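Local coordinates for protein pyruvate kinase (Pseudomonas aeruginosa, PDB 6QXL) that probably catalyses the last step of glycolysis, interconverting phosphoenolpyruvate and ADP with pyruvate and ATP, and binds glucose-6-phosphate, at residues 74-79 with 92-97; 283-288 with 292-297; 313-318 with 326-331; 362-367 with 387-392; 368-373 with 455-460. All blocks are in the same frame, centred on the assembly; numbering follows the deposited sequence.

Contact 1 (74-79 with 92-97); sequences IRIAKF and FRFSTS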
# COMPACT_ATOMS: atom_id res chain seq x y z
N ILE A 74 -45.08 14.23 -4.77
CA ILE A 74 -46.39 14.10 -5.41
C ILE A 74 -47.24 13.29 -4.45
O ILE A 74 -46.86 12.20 -4.02
CB ILE A 74 -46.28 13.35 -6.74
CG1 ILE A 74 -45.28 14.01 -7.68
CG2 ILE A 74 -47.62 13.18 -7.36
CD1 ILE A 74 -44.80 13.07 -8.78
N ARG A 75 -48.43 13.82 -4.12
CA ARG A 75 -49.31 13.14 -3.18
C ARG A 75 -50.66 12.90 -3.82
O ARG A 75 -51.09 13.61 -4.74
CB ARG A 75 -49.51 13.93 -1.90
CG ARG A 75 -48.31 14.70 -1.40
CD ARG A 75 -48.60 15.22 0.04
NE ARG A 75 -47.33 15.58 0.71
CZ ARG A 75 -46.71 14.88 1.68
NH1 ARG A 75 -47.20 13.75 2.18
NH2 ARG A 75 -45.54 15.30 2.12
N ILE A 76 -51.34 11.89 -3.30
CA ILE A 76 -52.75 11.69 -3.62
C ILE A 76 -53.64 12.68 -2.87
O ILE A 76 -53.20 13.36 -1.96
CB ILE A 76 -53.18 10.24 -3.39
CG1 ILE A 76 -53.22 9.90 -1.91
CG2 ILE A 76 -52.26 9.27 -4.16
CD1 ILE A 76 -53.35 8.40 -1.62
N ALA A 77 -54.88 12.74 -3.28
CA ALA A 77 -55.90 13.60 -2.65
C ALA A 77 -56.55 12.92 -1.42
O ALA A 77 -56.01 11.96 -0.89
CB ALA A 77 -56.94 14.01 -3.69
N LYS A 78 -57.69 13.42 -0.97
CA LYS A 78 -58.37 12.85 0.20
C LYS A 78 -59.36 11.75 -0.18
O LYS A 78 -59.82 11.66 -1.32
CB LYS A 78 -59.09 13.95 1.00
CG LYS A 78 -58.21 15.08 1.42
CD LYS A 78 -58.97 16.12 2.17
CE LYS A 78 -58.06 17.07 2.85
NZ LYS A 78 -58.77 18.31 3.29
N PHE A 79 -59.76 10.99 0.83
CA PHE A 79 -60.74 9.92 0.74
C PHE A 79 -61.98 10.34 1.50
O PHE A 79 -61.91 11.19 2.34
CB PHE A 79 -60.22 8.67 1.36
CG PHE A 79 -59.23 7.94 0.54
CD1 PHE A 79 -57.90 8.19 0.66
CD2 PHE A 79 -59.63 6.95 -0.30
CE1 PHE A 79 -56.99 7.50 -0.08
CE2 PHE A 79 -58.73 6.25 -1.03
CZ PHE A 79 -57.40 6.53 -0.92
N PHE A 92 -57.37 -0.35 -8.83
CA PHE A 92 -57.37 0.97 -8.24
C PHE A 92 -56.95 2.01 -9.26
O PHE A 92 -56.14 1.73 -10.13
CB PHE A 92 -56.48 1.02 -7.01
CG PHE A 92 -56.69 2.22 -6.16
CD1 PHE A 92 -57.78 2.26 -5.31
CD2 PHE A 92 -55.84 3.31 -6.23
CE1 PHE A 92 -58.02 3.40 -4.52
CE2 PHE A 92 -56.07 4.44 -5.45
CZ PHE A 92 -57.16 4.48 -4.59
N ARG A 93 -57.51 3.21 -9.13
CA ARG A 93 -57.30 4.26 -10.12
C ARG A 93 -56.87 5.57 -9.48
O ARG A 93 -57.36 5.94 -8.41
CB ARG A 93 -58.59 4.52 -10.89
CG ARG A 93 -58.98 3.42 -11.85
CD ARG A 93 -60.27 3.78 -12.59
NE ARG A 93 -61.44 3.92 -11.73
CZ ARG A 93 -62.24 5.01 -11.64
NH1 ARG A 93 -61.98 6.12 -12.31
NH2 ARG A 93 -63.29 5.00 -10.85
N PHE A 94 -55.98 6.26 -10.19
CA PHE A 94 -55.56 7.61 -9.83
C PHE A 94 -56.08 8.53 -10.94
O PHE A 94 -55.70 8.35 -12.10
CB PHE A 94 -54.05 7.68 -9.75
CG PHE A 94 -53.45 6.73 -8.76
CD1 PHE A 94 -53.43 7.04 -7.41
CD2 PHE A 94 -52.92 5.51 -9.16
CE1 PHE A 94 -52.92 6.16 -6.50
CE2 PHE A 94 -52.41 4.63 -8.22
CZ PHE A 94 -52.41 4.97 -6.89
N SER A 95 -56.95 9.50 -10.58
CA SER A 95 -57.63 10.29 -11.60
C SER A 95 -57.53 11.77 -11.34
O SER A 95 -57.90 12.26 -10.23
CB SER A 95 -59.13 9.91 -11.72
OG SER A 95 -59.77 10.66 -12.75
N THR A 96 -57.16 12.52 -12.36
CA THR A 96 -57.15 13.97 -12.29
C THR A 96 -58.53 14.56 -12.36
O THR A 96 -58.74 15.69 -11.95
CB THR A 96 -56.29 14.58 -13.42
OG1 THR A 96 -56.82 14.17 -14.66
CG2 THR A 96 -54.81 14.14 -13.29
N SER A 97 -59.50 13.82 -12.84
CA SER A 97 -60.89 14.31 -12.94
C SER A 97 -61.77 13.84 -11.76
O SER A 97 -62.91 14.24 -11.61
CB SER A 97 -61.48 13.94 -14.33
OG SER A 97 -61.55 12.59 -14.50
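Two apolar meetings carry this contact: Ile76 against Phe94, and Phe79 against Phe92. The CG2 methyl of Ile76 approaches the Phe94 ring obliquely, 3.9 Å from Phe94 CE1 and 4.1 Å from Phe94 CD1. The torsion of Ile76 (chi1 71°) swings CG1 in between backbone N and carbonyl carbon and leaves CG2 beside the N, turned to the phenylalanine. Farther along, the para carbons converge, with Phe79 CZ 4.2 Å from Phe92 CZ. Phe92 CZ lies near the plane of the Phe79 ring, at its edge.

The two rings of the 92-97 side also brace one another. Phe92 CD2 stands 3.9 Å above one face of Phe94, shifted toward the rim, while Phe94 CE1 lies in the plane of the Phe92 ring at its edge. The aromatic group belongs to the mainly beta lid (B) domain, which in pyruvate kinases is inserted into the TIM barrel and closes over the active site. Strand 74-75 forms one border of its mixed sheet, and strand 91-95 runs next to strand 107-109 at the other.

Val108 on strand 107-109 touches Phe79, Phe92 and Phe94, and Ile84 packs on Phe79 and Phe92, so the core is filled from further strands. The backbone around Phe79 is fixed by a hydrogen bond from its N to Asp156 OD1. At the end of the strand Ser95 opens an ST turn, in which Ser97 N donates to Ser95 OG over 3.2 Å at 142°, and Ser97 OG is hydrogen-bonded to Asp142 OD2.

Contact 2 (283-288 with 292-297); sequences QMMESM and PMPTRA
The puckered ring of Pro294 has the sulfur of Met288 over one of its faces, with Met288 SD 3.7 Å from Pro294 N and 3.9 Å from Pro294 CD. Met285 comes to the same side but farther out, its methyl at the rim, where Met285 CE is 3.8 Å from Pro294 CB. Both methionines run alongside the proline and point the same way. The bend at chi3 of Met288 (73°) turns its methyl off the ring to the preceding backbone, leaving Met288 CE only 3.3 Å from Pro292 O.

The polar part lies beside this apolar group. Ser287 OG is 3.4 Å from Thr295 OG1 and is hydrogen-bonded to Glu298 OE1, the same oxygen that accepts from Thr295 N. Thr295 occupies the N-cap position of helix 296-307, and that backbone bond to Glu298 supplies one half of a capping box. Glu298 thereby ties the helix start to the 283-288 segment through Ser287.

Arg296, at the first turn, reaches across to the carbonyl oxygens of Arg248 and Gly249 of the second subunit, and Arg296 N bonds to Gln283 OE1 of that subunit. The contact folds the loop after strand 277-281 of the TIM barrel back on the start of helix 296-307, a beta-alpha loop that here also builds part of a subunit interface.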
# COMPACT_ATOMS: atom_id res chain seq x y z
N GLN A 283 -35.10 5.47 8.61
CA GLN A 283 -35.35 4.15 9.15
C GLN A 283 -34.16 3.54 9.85
O GLN A 283 -34.07 2.33 9.98
CB GLN A 283 -35.88 3.18 8.08
CG GLN A 283 -37.08 3.68 7.28
CD GLN A 283 -37.79 2.54 6.56
OE1 GLN A 283 -37.32 2.02 5.55
NE2 GLN A 283 -38.93 2.11 7.12
N MET A 284 -33.28 4.38 10.35
CA MET A 284 -32.11 3.88 11.04
C MET A 284 -32.49 3.09 12.29
O MET A 284 -31.83 2.11 12.64
CB MET A 284 -31.15 5.01 11.36
CG MET A 284 -30.78 5.81 10.13
SD MET A 284 -29.14 6.51 10.23
CE MET A 284 -28.15 5.06 9.86
N MET A 285 -33.56 3.49 12.96
CA MET A 285 -34.02 2.79 14.16
C MET A 285 -35.53 2.63 14.19
O MET A 285 -36.16 2.75 15.23
CB MET A 285 -33.48 3.51 15.39
CG MET A 285 -31.97 3.46 15.46
SD MET A 285 -31.39 3.83 17.10
CE MET A 285 -30.08 2.62 17.27
N GLU A 286 -36.11 2.31 13.05
CA GLU A 286 -37.56 2.31 12.86
C GLU A 286 -38.34 1.51 13.92
O GLU A 286 -39.39 1.94 14.38
CB GLU A 286 -37.91 1.77 11.46
CG GLU A 286 -39.31 2.12 10.99
CD GLU A 286 -39.45 3.53 10.43
OE1 GLU A 286 -38.59 4.41 10.70
OE2 GLU A 286 -40.44 3.80 9.72
N SER A 287 -37.81 0.38 14.35
CA SER A 287 -38.52 -0.43 15.31
C SER A 287 -38.81 0.33 16.61
O SER A 287 -39.74 -0.01 17.34
CB SER A 287 -37.78 -1.73 15.61
OG SER A 287 -36.79 -1.53 16.60
N MET A 288 -38.01 1.36 16.89
CA MET A 288 -38.19 2.16 18.11
C MET A 288 -39.37 3.11 18.07
O MET A 288 -39.67 3.76 19.06
CB MET A 288 -36.90 2.92 18.45
CG MET A 288 -35.75 1.98 18.81
SD MET A 288 -34.41 2.76 19.70
CE MET A 288 -35.18 2.98 21.30
N PRO A 292 -38.94 0.19 23.02
CA PRO A 292 -37.92 0.99 23.69
C PRO A 292 -36.47 0.57 23.45
O PRO A 292 -35.57 1.17 24.02
CB PRO A 292 -38.29 0.83 25.16
CG PRO A 292 -38.79 -0.58 25.21
CD PRO A 292 -39.58 -0.75 23.95
N MET A 293 -36.24 -0.43 22.62
CA MET A 293 -34.88 -0.83 22.23
C MET A 293 -34.82 -1.13 20.73
O MET A 293 -35.79 -1.59 20.15
CB MET A 293 -34.42 -2.05 23.00
CG MET A 293 -35.37 -3.20 23.09
SD MET A 293 -34.72 -4.33 24.34
CE MET A 293 -34.09 -3.46 25.82
N PRO A 294 -33.66 -0.89 20.12
CA PRO A 294 -33.51 -1.19 18.71
C PRO A 294 -33.21 -2.66 18.42
O PRO A 294 -32.77 -3.38 19.28
CB PRO A 294 -32.31 -0.30 18.33
CG PRO A 294 -31.44 -0.37 19.53
CD PRO A 294 -32.39 -0.41 20.68
N THR A 295 -33.42 -3.05 17.19
CA THR A 295 -33.04 -4.36 16.65
C THR A 295 -31.52 -4.40 16.41
O THR A 295 -30.86 -3.35 16.29
CB THR A 295 -33.82 -4.34 15.18
OG1 THR A 295 -35.26 -4.33 15.36
CG2 THR A 295 -33.53 -5.46 14.25
N ARG A 296 -30.97 -5.60 16.28
CA ARG A 296 -29.57 -5.74 15.95
C ARG A 296 -29.26 -5.16 14.56
O ARG A 296 -28.19 -4.62 14.33
CB ARG A 296 -29.12 -7.20 16.00
CG ARG A 296 -29.32 -7.90 17.34
CD ARG A 296 -28.40 -7.33 18.35
NE ARG A 296 -28.44 -8.11 19.59
CZ ARG A 296 -29.08 -7.74 20.69
NH1 ARG A 296 -29.07 -8.53 21.76
NH2 ARG A 296 -29.68 -6.55 20.75
N ALA A 297 -30.21 -5.28 13.64
CA ALA A 297 -30.00 -4.69 12.32
C ALA A 297 -29.88 -3.18 12.41
O ALA A 297 -29.07 -2.58 11.73
CB ALA A 297 -31.10 -5.08 11.35

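Contact 3 (313-318 with 326-331); sequences VMLSAE and VEAVKA
Glu318, whose CB rests 4.2 Å from Ala328 CB, has its carboxylate gripped by two backbone N-H groups, one on each oxygen. Ser316 N donates to Glu318 OE2 over 2.8 Å at an N-H...O angle of 146°, coming in from above the carboxylate plane, 36° out of it. Met285 N is hydrogen-bonded to Glu318 OE1. With both oxygens engaged, rotation of the carboxylate is restricted. The second torsion (chi2 94°) turns the carboxylate away from helix 326-331, so that only the aliphatic base of the side chain faces the alanine.

The larger apolar part is Leu315. Its CD1 methyl meets the helix at two consecutive residues: Leu315 CD1 lies 4.0 Å from Ala328 CB and 3.7 Å from Val329 CG2. The same methyl is 3.9 Å from Val329 N, so it sits close against the helix backbone as well. The valine branch crosses the leucine obliquely, and the small Ala328 lets the short helix 317-320 come close to helix 325-340, with Ala328 CA 6.6 Å from Glu318 CA.

Leu315 ends strand 312-315, which closes the TIM barrel by backbone hydrogen bonds to Val9 and Thr11 of strand 7-11. Helix 325-340 covers it from outside, Met332 adding to the packing on Leu315, while Val329 continues to Leu25 and Ala28 of helix 19-28.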
# COMPACT_ATOMS: atom_id res chain seq x y z
N VAL A 313 -26.09 11.12 11.86
CA VAL A 313 -27.14 10.16 11.63
C VAL A 313 -28.43 10.82 12.07
O VAL A 313 -28.43 11.66 12.96
CB VAL A 313 -26.89 8.87 12.41
CG1 VAL A 313 -25.75 8.10 11.76
CG2 VAL A 313 -26.54 9.15 13.85
N MET A 314 -29.53 10.45 11.42
CA MET A 314 -30.81 11.13 11.58
C MET A 314 -31.90 10.18 12.08
O MET A 314 -31.89 8.97 11.80
CB MET A 314 -31.24 11.75 10.26
CG MET A 314 -32.41 12.72 10.33
SD MET A 314 -32.53 13.75 8.84
CE MET A 314 -34.00 13.06 8.08
N LEU A 315 -32.83 10.75 12.85
CA LEU A 315 -34.08 10.10 13.22
C LEU A 315 -35.23 10.88 12.58
O LEU A 315 -35.21 12.11 12.57
CB LEU A 315 -34.26 10.12 14.73
CG LEU A 315 -33.23 9.34 15.53
CD1 LEU A 315 -33.39 9.59 17.04
CD2 LEU A 315 -33.35 7.87 15.22
N SER A 316 -36.24 10.16 12.07
CA SER A 316 -37.43 10.86 11.55
C SER A 316 -38.69 10.58 12.35
O SER A 316 -39.06 11.38 13.21
CB SER A 316 -37.63 10.55 10.10
OG SER A 316 -36.50 10.98 9.40
N ALA A 317 -39.33 9.44 12.15
CA ALA A 317 -40.55 9.15 12.88
C ALA A 317 -40.17 8.70 14.28
O ALA A 317 -40.94 8.90 15.21
CB ALA A 317 -41.38 8.08 12.20
N GLU A 318 -38.99 8.11 14.43
CA GLU A 318 -38.55 7.61 15.73
C GLU A 318 -38.63 8.72 16.78
O GLU A 318 -39.09 8.49 17.90
CB GLU A 318 -37.13 7.05 15.67
CG GLU A 318 -36.87 5.95 14.62
CD GLU A 318 -36.32 6.47 13.28
OE1 GLU A 318 -35.35 5.89 12.75
OE2 GLU A 318 -36.87 7.47 12.76
N VAL A 326 -37.08 9.82 23.21
CA VAL A 326 -35.88 10.05 24.02
C VAL A 326 -35.00 8.81 24.03
O VAL A 326 -33.78 8.89 23.86
CB VAL A 326 -36.24 10.52 25.44
CG1 VAL A 326 -35.00 10.68 26.31
CG2 VAL A 326 -37.00 11.84 25.34
N GLU A 327 -35.62 7.65 24.17
CA GLU A 327 -34.87 6.40 24.22
C GLU A 327 -34.16 6.13 22.88
O GLU A 327 -33.05 5.58 22.87
CB GLU A 327 -35.77 5.24 24.60
CG GLU A 327 -36.40 5.37 26.00
CD GLU A 327 -37.71 6.18 26.10
OE1 GLU A 327 -38.12 6.92 25.16
OE2 GLU A 327 -38.36 6.04 27.14
N ALA A 328 -34.78 6.54 21.77
CA ALA A 328 -34.15 6.42 20.47
C ALA A 328 -32.86 7.23 20.39
O ALA A 328 -31.82 6.71 19.99
CB ALA A 328 -35.11 6.83 19.36
N VAL A 329 -32.92 8.49 20.80
CA VAL A 329 -31.74 9.34 20.79
C VAL A 329 -30.65 8.74 21.69
O VAL A 329 -29.50 8.64 21.28
CB VAL A 329 -32.08 10.77 21.24
CG1 VAL A 329 -30.80 11.58 21.54
CG2 VAL A 329 -32.93 11.47 20.19
N LYS A 330 -31.02 8.31 22.89
CA LYS A 330 -30.05 7.70 23.79
C LYS A 330 -29.38 6.48 23.16
O LYS A 330 -28.16 6.34 23.22
CB LYS A 330 -30.69 7.31 25.13
CG LYS A 330 -31.03 8.50 25.99
CD LYS A 330 -31.36 8.08 27.42
CE LYS A 330 -31.85 9.27 28.25
NZ LYS A 330 -32.62 8.83 29.45
N ALA A 331 -30.19 5.62 22.53
CA ALA A 331 -29.66 4.40 21.93
C ALA A 331 -28.72 4.74 20.77
O ALA A 331 -27.61 4.21 20.68
CB ALA A 331 -30.79 3.52 21.45

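Contact 4 (362-367 with 387-392); sequences SIALAS and GFTPLI. With G6P (6-O-phosphono-alpha-D-glucopyranose), chain M.
Ile392 and Ala364 meet methyl to methyl, with Ile392 CG2 3.5 Å from Ala364 CB, a tight fit between two helices. The orientation of Ile392 explains it: CG2 lies trans to the backbone N and is directed at the neighbouring helix, whereas Ile392 CG1 stands 3.8 Å above the plane of the Phe388 ring, displaced toward its rim. Leu365 crosses the same isoleucine, its CD2 lying 4.2 Å from Ile392 CG2. Thr389 O also lies against the alanine methyl, 3.9 Å from Ala364 CB.

The short segments approach to 8.7 Å between axes and cross at -44°, joining helices 359-373 and 388-394 of the C-terminal alpha/beta domain. The start of the second helix receives the phosphate of glucose-6-phosphate, in a pocket consistent with an allosteric regulator site. Thr389 N donates to G6P O2P over 3.1 Å at 161°. Thr389 OG1 is also 3.1 Å from G6P O2P and is hydrogen-bonded to Thr470 OG1. The helix N-terminus would probably help stabilise the phosphate charge, and Gly387 at the N-cap has a positive phi (87°) suited to glycine. Thr384 OG1 and Ser386 OG also bond the ligand.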
# COMPACT_ATOMS: atom_id res chain seq x y z
N SER A 362 -4.66 24.30 3.95
CA SER A 362 -3.37 23.71 4.32
C SER A 362 -3.09 23.66 5.81
O SER A 362 -2.56 22.66 6.29
CB SER A 362 -2.22 24.44 3.62
OG SER A 362 -2.21 24.08 2.25
N ILE A 363 -3.46 24.71 6.52
CA ILE A 363 -3.25 24.73 7.96
C ILE A 363 -4.17 23.73 8.64
O ILE A 363 -3.76 23.07 9.61
CB ILE A 363 -3.50 26.14 8.56
CG1 ILE A 363 -2.54 27.18 7.97
CG2 ILE A 363 -3.37 26.12 10.07
CD1 ILE A 363 -1.12 27.05 8.51
N ALA A 364 -5.40 23.62 8.16
CA ALA A 364 -6.31 22.62 8.72
C ALA A 364 -5.73 21.21 8.54
O ALA A 364 -5.59 20.46 9.52
CB ALA A 364 -7.67 22.70 8.07
N LEU A 365 -5.34 20.89 7.31
CA LEU A 365 -4.79 19.56 7.05
C LEU A 365 -3.51 19.32 7.84
O LEU A 365 -3.33 18.23 8.39
CB LEU A 365 -4.56 19.36 5.56
CG LEU A 365 -5.88 19.40 4.79
CD1 LEU A 365 -5.71 19.32 3.31
CD2 LEU A 365 -6.84 18.29 5.27
N ALA A 366 -2.67 20.34 7.93
CA ALA A 366 -1.41 20.20 8.65
C ALA A 366 -1.64 19.95 10.14
O ALA A 366 -0.85 19.23 10.77
CB ALA A 366 -0.56 21.44 8.45
N SER A 367 -2.71 20.51 10.68
CA SER A 367 -3.04 20.30 12.09
C SER A 367 -3.52 18.89 12.34
O SER A 367 -3.15 18.27 13.34
CB SER A 367 -4.10 21.30 12.55
OG SER A 367 -3.71 22.63 12.29
N GLY A 387 -16.58 29.12 10.78
CA GLY A 387 -16.55 27.65 10.91
C GLY A 387 -15.90 26.91 9.76
O GLY A 387 -15.81 25.69 9.80
N PHE A 388 -15.40 27.61 8.75
CA PHE A 388 -14.76 26.97 7.61
C PHE A 388 -13.51 26.17 7.97
O PHE A 388 -13.30 25.07 7.47
CB PHE A 388 -14.40 27.99 6.54
CG PHE A 388 -13.72 27.39 5.35
CD1 PHE A 388 -14.46 26.73 4.38
CD2 PHE A 388 -12.34 27.45 5.21
CE1 PHE A 388 -13.85 26.18 3.25
CE2 PHE A 388 -11.70 26.89 4.11
CZ PHE A 388 -12.47 26.25 3.13
N THR A 389 -12.66 26.72 8.81
CA THR A 389 -11.45 26.01 9.16
C THR A 389 -11.73 24.67 9.85
O THR A 389 -11.19 23.67 9.44
CB THR A 389 -10.48 26.92 9.94
OG1 THR A 389 -10.10 28.01 9.12
CG2 THR A 389 -9.22 26.17 10.31
N PRO A 390 -12.60 24.62 10.86
CA PRO A 390 -12.89 23.31 11.48
C PRO A 390 -13.74 22.39 10.58
O PRO A 390 -13.74 21.19 10.79
CB PRO A 390 -13.60 23.67 12.79
CG PRO A 390 -14.24 24.97 12.49
CD PRO A 390 -13.29 25.71 11.57
N LEU A 391 -14.43 22.93 9.58
CA LEU A 391 -15.03 22.08 8.58
C LEU A 391 -13.97 21.23 7.89
O LEU A 391 -14.13 20.01 7.77
CB LEU A 391 -15.78 22.91 7.55
CG LEU A 391 -16.32 22.14 6.33
CD1 LEU A 391 -17.36 21.14 6.73
CD2 LEU A 391 -16.91 23.08 5.32
N ILE A 392 -12.87 21.85 7.46
CA ILE A 392 -11.80 21.15 6.78
C ILE A 392 -11.12 20.18 7.75
O ILE A 392 -10.93 19.01 7.42
CB ILE A 392 -10.78 22.10 6.20
CG1 ILE A 392 -11.42 23.13 5.26
CG2 ILE A 392 -9.67 21.35 5.47
CD1 ILE A 392 -12.24 22.58 4.13
C1 G6P M . -9.42 33.34 12.97
C2 G6P M . -9.49 34.85 13.03
C3 G6P M . -8.97 35.27 11.66
C4 G6P M . -9.29 34.31 10.53
C5 G6P M . -10.61 33.66 10.93
C6 G6P M . -11.18 32.86 9.77
O1 G6P M . -9.51 32.97 14.34
O2 G6P M . -10.81 35.35 13.36
O3 G6P M . -7.59 35.20 11.86
O4 G6P M . -9.28 34.98 9.24
O5 G6P M . -10.44 32.85 12.09
O6 G6P M . -11.95 31.74 10.16
P G6P M . -12.76 30.87 9.02
O1P G6P M . -14.15 31.46 8.91
O2P G6P M . -12.57 29.65 9.89
O3P G6P M . -12.21 30.97 7.58

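Contact 5 (368-373 with 455-460); sequences MYTANH and WVILTK
Ile457 lays its CD1 methyl in the angle between Thr370 and Ala371 on the helix. Ile457 CD1 is 4.0 Å from Thr370 CB and equally near Thr370 CG2, while on the alanine side it lies 4.1 Å from Ala371 CB. A fully extended second torsion (chi2 179°) carries the methyl well clear of the strand. It reaches as far as the helix backbone, with Ile457 CD1 4.0 Å from Ala371 N. Thr370 presents its carbon side to the isoleucine; its hydroxyl is used within the helix, bonded to Ala366 O.

The meeting is one of helix on sheet in the C-terminal alpha/beta domain. Strand 455-461 lies in the mixed sheet between strand 377-383, to which it is parallel, and the antiparallel strand 470-477; helix 359-373 covers it. Met473 of the latter strand packs on both Thr370 and Ile457, and Ile377 touches Ile457 too.

Farther along, His373 ND1 donates to Tyr369 O over 2.8 Å at 172°, the oxygen lying within 1° of the imidazole plane. His373 NE2 is hydrogen-bonded to Gly353 N of the third subunit, so both ring nitrogens are engaged and the ring's rotation is fixed. Tyr369 stacks on Tyr369 of that subunit, and its OH bonds to His350 O there.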
# COMPACT_ATOMS: atom_id res chain seq x y z
N MET A 368 -4.37 18.38 11.45
CA MET A 368 -4.84 17.00 11.62
C MET A 368 -3.68 16.01 11.50
O MET A 368 -3.57 15.09 12.32
CB MET A 368 -5.94 16.67 10.64
CG MET A 368 -7.18 17.53 10.83
SD MET A 368 -7.74 17.65 12.54
CE MET A 368 -8.39 16.01 12.81
N TYR A 369 -2.79 16.24 10.53
CA TYR A 369 -1.56 15.46 10.44
C TYR A 369 -0.77 15.52 11.74
O TYR A 369 -0.39 14.50 12.29
CB TYR A 369 -0.70 15.95 9.30
CG TYR A 369 0.69 15.37 9.24
CD1 TYR A 369 0.91 14.11 8.67
CD2 TYR A 369 1.78 16.08 9.73
CE1 TYR A 369 2.19 13.60 8.58
CE2 TYR A 369 3.07 15.57 9.60
CZ TYR A 369 3.26 14.33 9.03
OH TYR A 369 4.54 13.84 8.92
N THR A 370 -0.55 16.72 12.25
CA THR A 370 0.24 16.86 13.46
C THR A 370 -0.42 16.16 14.65
O THR A 370 0.23 15.42 15.38
CB THR A 370 0.48 18.34 13.78
OG1 THR A 370 1.15 18.94 12.67
CG2 THR A 370 1.34 18.49 15.00
N ALA A 371 -1.72 16.39 14.82
CA ALA A 371 -2.45 15.82 15.96
C ALA A 371 -2.49 14.30 15.91
O ALA A 371 -2.34 13.64 16.94
CB ALA A 371 -3.85 16.39 16.04
N ASN A 372 -2.68 13.75 14.72
CA ASN A 372 -2.72 12.30 14.59
C ASN A 372 -1.39 11.63 14.84
O ASN A 372 -1.38 10.43 15.04
CB ASN A 372 -3.25 11.87 13.21
CG ASN A 372 -4.78 11.82 13.17
OD1 ASN A 372 -5.47 12.20 14.11
ND2 ASN A 372 -5.29 11.35 12.08
N HIS A 373 -0.27 12.36 14.83
CA HIS A 373 1.04 11.75 15.04
C HIS A 373 1.75 12.12 16.33
O HIS A 373 2.60 11.37 16.76
CB HIS A 373 1.92 12.00 13.85
CG HIS A 373 1.43 11.34 12.60
ND1 HIS A 373 0.54 11.95 11.74
CD2 HIS A 373 1.66 10.11 12.07
CE1 HIS A 373 0.27 11.14 10.73
NE2 HIS A 373 0.91 10.01 10.93
N TRP A 455 -0.48 18.82 25.68
CA TRP A 455 -0.21 19.74 24.58
C TRP A 455 -1.47 20.02 23.80
O TRP A 455 -2.43 19.28 23.86
CB TRP A 455 0.84 19.14 23.64
CG TRP A 455 2.18 19.00 24.22
CD1 TRP A 455 2.62 17.99 25.03
CD2 TRP A 455 3.26 19.87 24.01
NE1 TRP A 455 3.95 18.19 25.35
CE2 TRP A 455 4.37 19.35 24.74
CE3 TRP A 455 3.42 21.06 23.29
CZ2 TRP A 455 5.60 19.97 24.77
CZ3 TRP A 455 4.66 21.69 23.32
CH2 TRP A 455 5.74 21.13 24.05
N VAL A 456 -1.43 21.07 23.00
CA VAL A 456 -2.60 21.54 22.29
C VAL A 456 -2.16 22.20 21.00
O VAL A 456 -1.06 22.73 20.92
CB VAL A 456 -3.41 22.50 23.22
CG1 VAL A 456 -3.84 23.83 22.62
CG2 VAL A 456 -4.60 21.75 23.72
N ILE A 457 -3.04 22.22 20.02
CA ILE A 457 -2.78 22.93 18.77
C ILE A 457 -3.70 24.14 18.73
O ILE A 457 -4.89 24.01 19.01
CB ILE A 457 -3.03 22.06 17.52
CG1 ILE A 457 -1.95 20.99 17.43
CG2 ILE A 457 -3.06 22.91 16.26
CD1 ILE A 457 -2.12 20.06 16.25
N LEU A 458 -3.16 25.29 18.37
CA LEU A 458 -3.97 26.47 18.16
C LEU A 458 -3.78 26.92 16.74
O LEU A 458 -2.65 27.00 16.26
CB LEU A 458 -3.57 27.57 19.14
CG LEU A 458 -4.54 28.76 19.20
CD1 LEU A 458 -4.51 29.37 20.58
CD2 LEU A 458 -4.24 29.84 18.17
N THR A 459 -4.88 27.22 16.06
CA THR A 459 -4.82 27.79 14.72
C THR A 459 -5.53 29.11 14.69
O THR A 459 -6.53 29.30 15.38
CB THR A 459 -5.45 26.86 13.64
OG1 THR A 459 -6.87 26.75 13.84
CG2 THR A 459 -4.81 25.46 13.69
N LYS A 460 -5.02 30.02 13.88
CA LYS A 460 -5.60 31.35 13.74
C LYS A 460 -5.03 32.02 12.51
O LYS A 460 -4.20 31.44 11.80
CB LYS A 460 -5.31 32.18 14.98
CG LYS A 460 -3.86 32.53 15.16
CD LYS A 460 -3.63 33.46 16.35
CE LYS A 460 -2.17 33.93 16.24
NZ LYS A 460 -1.69 34.63 17.45

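How the contacts relate
Contacts 1, 2 and 3 follow one another along the chain before contacts 4 and 5, whose segments alternate. Contact 1 stands apart in the lid domain, its centre about 33 Å from those of contacts 2 and 3 and about 59 Å from that of contact 5. Contacts 2 and 3, with centres about 9 Å apart, join neighbouring parts of the TIM barrel and touch directly. Contacts 4 and 5, centres about 10 Å apart, share helix 359-373 of the C-terminal domain, and contact 2 borders the second subunit. Three domains are thus represented; helix 359-373, which faces the third subunit, also packs against helix 388-394, whose start binds the phosphate of glucose-6-phosphate.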